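Local coordinates for beta-lactamase-related domain-containing protein (Bacteroides dorei DSM 17855, PDB 5TGF), which is probably a beta-lactamase-related hydrolase that can bind calcium, its natural substrate not being established, at residues L77-P82 with P231-T236; S15-W20 with G304-H309. All blocks are in the same frame, centred on the assembly; numbering follows the deposited sequence.

Interaction 1: L77-P82 with P231-T236; sequences LSWDDP and PETVQT
Trp79 lays its indole against Thr233 and Thr236 in a loop-to-helix contact within the helical part of this beta-lactamase-type fold: the loop that follows helix 60-74 meets one side of helix 231-238. The evidence is a CH-pi contact, an edge contact and one bridging water. Thr236 CG2 sits over a face of the indole, 4.0 Å from the centroid of the five-membered ring and 21° off its normal, with Trp79 CD1 and NE1 both 3.8 Å from Thr236 CG2. One helical turn earlier, Thr233 CG2 comes in the ring plane to Trp79 CZ2 at 4.0 Å, so the two methyls touch the indole at a face and at an edge. With Thr236 OG1 turned back beside the backbone N (chi1 -66°), the methyl is the branch that faces the indole. The polar edge is served by water: Trp79 NE1 donates to a water 2.9 Å away, which donates to Thr233 OG1 at 2.8 Å. Thr233 OG1 is also hydrogen-bonded to Asp73. A type I turn from Ser78 to Asp81 shapes the loop; within it Ser78 OG accepts from Asp80 N, an ST turn. Leu77 and Val72 belong to a calcium site observed for this protein, though no calcium is bound here. Trp79 packs on that Val72 and Ile68 of helix 60-74, and on Leu100 of helix 100-103.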
ATOM      1  N   LEU A  77      -8.549 -19.575   4.801  1.00 19.58           N
ATOM      2  CA  LEU A  77      -8.465 -18.178   5.291  1.00 18.80           C
ATOM      3  C   LEU A  77      -9.423 -17.300   4.514  1.00 19.35           C
ATOM      4  O   LEU A  77      -9.525 -17.415   3.284  1.00 19.66           O
ATOM      5  CB  LEU A  77      -7.034 -17.645   5.139  1.00 19.48           C
ATOM      6  CG  LEU A  77      -6.822 -16.254   5.744  1.00 18.49           C
ATOM      7  CD1 LEU A  77      -6.971 -16.278   7.273  1.00 19.20           C
ATOM      8  CD2 LEU A  77      -5.440 -15.762   5.351  1.00 18.62           C
ATOM      9  N   SER A  78     -10.179 -16.474   5.229  1.00 19.04           N
ATOM     10  CA  SER A  78     -11.190 -15.630   4.615  1.00 22.93           C
ATOM     11  C   SER A  78     -11.161 -14.221   5.221  1.00 21.93           C
ATOM     12  O   SER A  78     -10.793 -14.044   6.366  1.00 17.36           O
ATOM     13  CB  SER A  78     -12.574 -16.257   4.783  1.00 28.66           C
ATOM     14  OG  SER A  78     -13.600 -15.269   4.857  1.00 35.77           O
ATOM     15  N   TRP A  79     -11.613 -13.240   4.449  1.00 21.37           N
ATOM     16  CA  TRP A  79     -11.598 -11.845   4.881  1.00 20.55           C
ATOM     17  C   TRP A  79     -12.417 -11.613   6.139  1.00 22.70           C
ATOM     18  O   TRP A  79     -12.147 -10.679   6.902  1.00 19.94           O
ATOM     19  CB  TRP A  79     -12.147 -10.958   3.770  1.00 18.53           C
ATOM     20  CG  TRP A  79     -11.343 -11.048   2.495  1.00 19.07           C
ATOM     21  CD1 TRP A  79     -11.777 -11.519   1.303  1.00 18.76           C
ATOM     22  CD2 TRP A  79      -9.933 -10.748   2.326  1.00 17.11           C
ATOM     23  NE1 TRP A  79     -10.750 -11.453   0.372  1.00 20.72           N
ATOM     24  CE2 TRP A  79      -9.607 -11.014   0.989  1.00 17.01           C
ATOM     25  CE3 TRP A  79      -8.928 -10.318   3.188  1.00 17.08           C
ATOM     26  CZ2 TRP A  79      -8.330 -10.788   0.465  1.00 19.11           C
ATOM     27  CZ3 TRP A  79      -7.641 -10.091   2.677  1.00 15.91           C
ATOM     28  CH2 TRP A  79      -7.356 -10.322   1.313  1.00 16.93           C
ATOM     29  N   ASP A  80     -13.436 -12.446   6.358  1.00 26.21           N
ATOM     30  CA  ASP A  80     -14.284 -12.310   7.531  1.00 24.66           C
ATOM     31  C   ASP A  80     -13.886 -13.207   8.707  1.00 21.63           C
ATOM     32  O   ASP A  80     -14.556 -13.195   9.733  1.00 22.42           O
ATOM     33  CB  ASP A  80     -15.727 -12.546   7.113  1.00 29.04           C
ATOM     34  CG  ASP A  80     -16.192 -11.542   6.046  1.00 34.88           C
ATOM     35  OD1 ASP A  80     -15.956 -10.326   6.212  1.00 32.13           O
ATOM     36  OD2 ASP A  80     -16.755 -11.966   5.016  1.00 46.81           O
ATOM     37  N   ASP A  81     -12.727 -13.861   8.625  1.00 20.42           N
ATOM     38  CA  ASP A  81     -12.233 -14.656   9.736  1.00 19.73           C
ATOM     39  C   ASP A  81     -11.737 -13.790  10.914  1.00 20.33           C
ATOM     40  O   ASP A  81     -11.047 -12.777  10.717  1.00 19.35           O
ATOM     41  CB  ASP A  81     -11.100 -15.562   9.299  1.00 19.77           C
ATOM     42  CG  ASP A  81     -11.561 -16.755   8.458  1.00 21.57           C
ATOM     43  OD1 ASP A  81     -12.761 -16.924   8.239  1.00 24.05           O
ATOM     44  OD2 ASP A  81     -10.687 -17.505   7.985  1.00 24.16           O
ATOM     45  N   PRO A  82     -12.044 -14.204  12.140  1.00 19.56           N
ATOM     46  CA  PRO A  82     -11.443 -13.541  13.304  1.00 19.78           C
ATOM     47  C   PRO A  82     -10.041 -14.014  13.573  1.00 18.58           C
ATOM     48  O   PRO A  82      -9.687 -15.164  13.263  1.00 16.31           O
ATOM     49  CB  PRO A  82     -12.356 -13.934  14.474  1.00 22.42           C
ATOM     50  CG  PRO A  82     -13.212 -15.047  13.991  1.00 23.26           C
ATOM     51  CD  PRO A  82     -12.931 -15.320  12.529  1.00 23.18           C
ATOM     52  N   PRO A 231     -10.327 -12.666  -9.604  1.00 23.71           N
ATOM     53  CA  PRO A 231     -10.975 -11.385  -9.865  1.00 23.73           C
ATOM     54  C   PRO A 231     -11.757 -10.869  -8.683  1.00 22.46           C
ATOM     55  O   PRO A 231     -11.690  -9.660  -8.382  1.00 21.28           O
ATOM     56  CB  PRO A 231     -11.926 -11.694 -11.034  1.00 28.79           C
ATOM     57  CG  PRO A 231     -11.343 -12.884 -11.700  1.00 29.31           C
ATOM     58  CD  PRO A 231     -10.710 -13.691 -10.604  1.00 28.07           C
ATOM     59  N   GLU A 232     -12.447 -11.765  -7.968  1.00 21.79           N
ATOM     60  CA  GLU A 232     -13.219 -11.348  -6.794  1.00 25.28           C
ATOM     61  C   GLU A 232     -12.352 -10.794  -5.665  1.00 20.62           C
ATOM     62  O   GLU A 232     -12.782  -9.949  -4.893  1.00 21.28           O
ATOM     63  CB  GLU A 232     -14.092 -12.485  -6.248  1.00 29.00           C
ATOM     64  CG  GLU A 232     -13.352 -13.769  -5.942  1.00 34.76           C
ATOM     65  CD  GLU A 232     -13.381 -14.764  -7.109  1.00 42.42           C
ATOM     66  OE1 GLU A 232     -13.440 -14.331  -8.297  1.00 33.37           O
ATOM     67  OE2 GLU A 232     -13.297 -15.978  -6.813  1.00 49.39           O
ATOM     68  N   THR A 233     -11.147 -11.319  -5.553  1.00 21.38           N
ATOM     69  CA  THR A 233     -10.202 -10.899  -4.515  1.00 18.87           C
ATOM     70  C   THR A 233      -9.721  -9.473  -4.787  1.00 18.73           C
ATOM     71  O   THR A 233      -9.753  -8.638  -3.889  1.00 17.78           O
ATOM     72  CB  THR A 233      -9.056 -11.884  -4.462  1.00 20.70           C
ATOM     73  OG1 THR A 233      -9.595 -13.177  -4.131  1.00 24.77           O
ATOM     74  CG2 THR A 233      -7.977 -11.442  -3.437  1.00 22.20           C
ATOM     75  N   VAL A 234      -9.363  -9.198  -6.037  1.00 18.29           N
ATOM     76  CA  VAL A 234      -8.998  -7.835  -6.427  1.00 20.35           C
ATOM     77  C   VAL A 234     -10.156  -6.857  -6.171  1.00 19.95           C
ATOM     78  O   VAL A 234      -9.934  -5.732  -5.661  1.00 19.42           O
ATOM     79  CB  VAL A 234      -8.502  -7.747  -7.885  1.00 21.31           C
ATOM     80  CG1 VAL A 234      -8.083  -6.323  -8.199  1.00 22.54           C
ATOM     81  CG2 VAL A 234      -7.337  -8.702  -8.128  1.00 18.82           C
ATOM     82  N   GLN A 235     -11.388  -7.263  -6.511  1.00 18.36           N
ATOM     83  CA  GLN A 235     -12.550  -6.419  -6.265  1.00 20.68           C
ATOM     84  C   GLN A 235     -12.756  -6.122  -4.773  1.00 20.06           C
ATOM     85  O   GLN A 235     -12.995  -4.966  -4.381  1.00 19.06           O
ATOM     86  CB  GLN A 235     -13.815  -7.010  -6.879  1.00 24.63           C
ATOM     87  CG  GLN A 235     -13.836  -6.924  -8.396  1.00 34.28           C
ATOM     88  CD  GLN A 235     -13.659  -5.490  -8.903  1.00 42.03           C
ATOM     89  OE1 GLN A 235     -12.616  -5.139  -9.472  1.00 40.80           O
ATOM     90  NE2 GLN A 235     -14.657  -4.641  -8.646  1.00 54.13           N
ATOM     91  N   THR A 236     -12.586  -7.139  -3.946  1.00 17.93           N
ATOM     92  CA  THR A 236     -12.721  -6.989  -2.487  1.00 17.70           C
ATOM     93  C   THR A 236     -11.613  -6.064  -1.933  1.00 16.05           C
ATOM     94  O   THR A 236     -11.890  -5.240  -1.069  1.00 17.82           O
ATOM     95  CB  THR A 236     -12.681  -8.357  -1.782  1.00 19.16           C
ATOM     96  OG1 THR A 236     -13.861  -9.104  -2.165  1.00 21.86           O
ATOM     97  CG2 THR A 236     -12.660  -8.205  -0.252  1.00 19.87           C
TER
HETATM   98  O   HOH W   1     -11.343 -13.055  -1.973  1.00 22.87           O

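Interaction 2: S15-W20 with G304-H309; sequences SIISSW and GFFIAH
Phe306, on the central antiparallel sheet of the beta-lactamase-type fold, takes Trp20 and Ile17 of the N-terminal helix 11-22 against its ring, a buried helix-on-sheet contact away from the calcium site. The aromatic part is an offset edge-to-face pair: the edge of the Trp20 six-membered ring points at the face of Phe306, with centroids 5.5 Å apart and planes at 62°. Trp20 CZ3 stands 3.8 Å above the Phe306 plane. A chi1 of 170° swings the Phe306 ring away from the backbone N and out toward the helix.

The aliphatic part is a single branch. Ile17 CG2 reaches Phe306 CE1 at 3.9 Å, and the two side chains run past each other in opposite directions. Ile31 of the adjacent strand 28-35 touches both Ile17 and Phe306, while Leu329 of helix 328-337 touches Trp20 and Phe306, so both terminal helices pack on this side of the sheet.

No hydrogen bond joins the two segments; on the helix, Ile16 O accepts from Trp20 N and Ser19 OG on the same face of its carbonyl plane and lies over one face of the Trp20 ring, the Ser19 OG to Ile16 O bond measuring 2.7 Å.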
ATOM      1  N   SER A  15       8.074  18.682 -15.794  1.00 23.91           N
ATOM      2  CA  SER A  15       8.483  19.946 -15.182  1.00 24.22           C
ATOM      3  C   SER A  15       8.331  19.849 -13.686  1.00 21.44           C
ATOM      4  O   SER A  15       9.166  20.345 -12.938  1.00 19.79           O
ATOM      5  CB  SER A  15       7.664  21.141 -15.693  1.00 30.27           C
ATOM      6  OG  SER A  15       8.032  21.480 -17.013  1.00 43.80           O
ATOM      7  N   ILE A  16       7.249  19.223 -13.246  1.00 21.19           N
ATOM      8  CA  ILE A  16       6.994  19.130 -11.805  1.00 21.78           C
ATOM      9  C   ILE A  16       8.062  18.248 -11.143  1.00 17.95           C
ATOM     10  O   ILE A  16       8.621  18.610 -10.123  1.00 19.38           O
ATOM     11  CB  ILE A  16       5.588  18.583 -11.514  1.00 25.21           C
ATOM     12  CG1 ILE A  16       4.530  19.608 -11.953  1.00 27.01           C
ATOM     13  CG2 ILE A  16       5.439  18.249 -10.026  1.00 28.82           C
ATOM     14  CD1 ILE A  16       3.098  19.060 -11.973  1.00 29.00           C
ATOM     15  N   ILE A  17       8.354  17.108 -11.740  1.00 17.19           N
ATOM     16  CA  ILE A  17       9.348  16.208 -11.151  1.00 18.81           C
ATOM     17  C   ILE A  17      10.761  16.849 -11.176  1.00 19.31           C
ATOM     18  O   ILE A  17      11.502  16.780 -10.198  1.00 19.02           O
ATOM     19  CB  ILE A  17       9.360  14.838 -11.854  1.00 18.29           C
ATOM     20  CG1 ILE A  17       7.994  14.165 -11.706  1.00 19.49           C
ATOM     21  CG2 ILE A  17      10.449  13.950 -11.297  1.00 19.05           C
ATOM     22  CD1 ILE A  17       7.801  12.911 -12.526  1.00 19.20           C
ATOM     23  N   SER A  18      11.099  17.516 -12.275  1.00 21.86           N
ATOM     24  CA  SER A  18      12.412  18.156 -12.392  1.00 20.83           C
ATOM     25  C   SER A  18      12.587  19.239 -11.341  1.00 19.78           C
ATOM     26  O   SER A  18      13.675  19.376 -10.757  1.00 19.68           O
ATOM     27  CB  SER A  18      12.615  18.729 -13.809  1.00 20.70           C
ATOM     28  OG  SER A  18      12.613  17.688 -14.763  1.00 21.80           O
ATOM     29  N   SER A  19      11.523  19.994 -11.080  1.00 20.65           N
ATOM     30  CA  SER A  19      11.571  21.022 -10.048  1.00 21.66           C
ATOM     31  C   SER A  19      11.818  20.426  -8.662  1.00 19.80           C
ATOM     32  O   SER A  19      12.496  21.040  -7.837  1.00 21.45           O
ATOM     33  CB  SER A  19      10.263  21.834 -10.021  1.00 27.98           C
ATOM     34  OG  SER A  19       9.245  21.120  -9.326  1.00 33.86           O
ATOM     35  N   TRP A  20      11.231  19.271  -8.360  1.00 17.39           N
ATOM     36  CA  TRP A  20      11.588  18.580  -7.100  1.00 19.06           C
ATOM     37  C   TRP A  20      13.086  18.202  -7.048  1.00 18.06           C
ATOM     38  O   TRP A  20      13.719  18.296  -6.008  1.00 18.78           O
ATOM     39  CB  TRP A  20      10.773  17.325  -6.866  1.00 17.79           C
ATOM     40  CG  TRP A  20       9.279  17.528  -6.800  1.00 18.33           C
ATOM     41  CD1 TRP A  20       8.607  18.670  -6.417  1.00 21.61           C
ATOM     42  CD2 TRP A  20       8.276  16.547  -7.108  1.00 17.81           C
ATOM     43  NE1 TRP A  20       7.238  18.447  -6.480  1.00 20.72           N
ATOM     44  CE2 TRP A  20       7.020  17.154  -6.910  1.00 19.55           C
ATOM     45  CE3 TRP A  20       8.323  15.199  -7.494  1.00 15.51           C
ATOM     46  CZ2 TRP A  20       5.819  16.451  -7.069  1.00 18.69           C
ATOM     47  CZ3 TRP A  20       7.114  14.513  -7.704  1.00 16.08           C
ATOM     48  CH2 TRP A  20       5.886  15.158  -7.541  1.00 17.72           C
ATOM     49  N   GLY A 304       0.369   3.903 -12.954  1.00 14.86           N
ATOM     50  CA  GLY A 304       1.675   4.495 -12.866  1.00 13.37           C
ATOM     51  C   GLY A 304       2.353   4.346 -11.512  1.00 14.63           C
ATOM     52  O   GLY A 304       1.715   4.077 -10.462  1.00 14.03           O
ATOM     53  N   PHE A 305       3.625   4.689 -11.494  1.00 14.02           N
ATOM     54  CA  PHE A 305       4.383   4.614 -10.250  1.00 13.71           C
ATOM     55  C   PHE A 305       5.490   5.636 -10.328  1.00 13.70           C
ATOM     56  O   PHE A 305       6.261   5.653 -11.305  1.00 13.63           O
ATOM     57  CB  PHE A 305       4.936   3.215 -10.048  1.00 12.66           C
ATOM     58  CG  PHE A 305       5.691   3.028  -8.749  1.00 13.41           C
ATOM     59  CD1 PHE A 305       5.183   3.540  -7.557  1.00 14.57           C
ATOM     60  CD2 PHE A 305       6.799   2.206  -8.693  1.00 14.44           C
ATOM     61  CE1 PHE A 305       5.806   3.310  -6.344  1.00 15.71           C
ATOM     62  CE2 PHE A 305       7.446   1.980  -7.493  1.00 15.00           C
ATOM     63  CZ  PHE A 305       6.967   2.548  -6.315  1.00 15.35           C
ATOM     64  N   PHE A 306       5.556   6.512  -9.329  1.00 12.34           N
ATOM     65  CA  PHE A 306       6.741   7.347  -9.098  1.00 12.36           C
ATOM     66  C   PHE A 306       7.486   6.799  -7.880  1.00 13.10           C
ATOM     67  O   PHE A 306       6.900   6.650  -6.765  1.00 11.68           O
ATOM     68  CB  PHE A 306       6.324   8.805  -8.855  1.00 12.68           C
ATOM     69  CG  PHE A 306       7.429   9.703  -8.387  1.00 13.08           C
ATOM     70  CD1 PHE A 306       8.410  10.168  -9.277  1.00 13.65           C
ATOM     71  CD2 PHE A 306       7.466  10.159  -7.083  1.00 12.78           C
ATOM     72  CE1 PHE A 306       9.398  11.051  -8.841  1.00 12.52           C
ATOM     73  CE2 PHE A 306       8.452  11.009  -6.647  1.00 12.82           C
ATOM     74  CZ  PHE A 306       9.442  11.437  -7.525  1.00 13.04           C
ATOM     75  N   ILE A 307       8.782   6.514  -8.069  1.00 12.36           N
ATOM     76  CA  ILE A 307       9.618   5.974  -6.993  1.00 11.57           C
ATOM     77  C   ILE A 307      10.760   6.951  -6.676  1.00 11.87           C
ATOM     78  O   ILE A 307      11.406   7.523  -7.570  1.00 12.52           O
ATOM     79  CB  ILE A 307      10.136   4.563  -7.307  1.00 11.34           C
ATOM     80  CG1 ILE A 307      10.683   3.886  -6.058  1.00 11.47           C
ATOM     81  CG2 ILE A 307      11.157   4.583  -8.434  1.00 11.45           C
ATOM     82  CD1 ILE A 307      11.093   2.429  -6.307  1.00 12.68           C
ATOM     83  N   ALA A 308      10.955   7.186  -5.381  1.00 11.03           N
ATOM     84  CA  ALA A 308      11.904   8.111  -4.858  1.00 12.01           C
ATOM     85  C   ALA A 308      11.858   8.042  -3.331  1.00 12.40           C
ATOM     86  O   ALA A 308      10.939   7.435  -2.771  1.00 13.80           O
ATOM     87  CB  ALA A 308      11.593   9.527  -5.329  1.00 12.57           C
ATOM     88  N   HIS A 309      12.840   8.656  -2.686  1.00 11.89           N
ATOM     89  CA  HIS A 309      12.903   8.710  -1.216  1.00 12.34           C
ATOM     90  C   HIS A 309      13.362  10.112  -0.821  1.00 12.41           C
ATOM     91  O   HIS A 309      14.478  10.526  -1.098  1.00 12.02           O
ATOM     92  CB  HIS A 309      13.821   7.632  -0.626  1.00 12.69           C
ATOM     93  CG  HIS A 309      13.682   7.467   0.860  1.00 13.30           C
ATOM     94  ND1 HIS A 309      13.926   8.495   1.753  1.00 13.43           N
ATOM     95  CD2 HIS A 309      13.246   6.425   1.606  1.00 14.08           C
ATOM     96  CE1 HIS A 309      13.654   8.079   2.984  1.00 13.16           C
ATOM     97  NE2 HIS A 309      13.224   6.840   2.917  1.00 12.73           N
TER

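How the interactions relate
From the N terminus, helix 11-22 supplies the first half of interaction 2, and its partner strand 302-307 arrives only near the end of the chain, with 283 residues between the two segments. Interaction 1 is nested inside that loop: 77-82 follows helix 60-74, and after 148 further residues, 60 of them helical, helix 231-238 closes the inner loop. The contacts do not cross. The centres of interactions 1 and 2 are about 33 Å apart, and the nearest atoms of interactions 1 and 2 about 14 Å apart, on opposite sides of the chain's centre. Interaction 2 ties the N-terminal helix to the six-stranded sheet, whereas interaction 1 joins two pieces of the helical part.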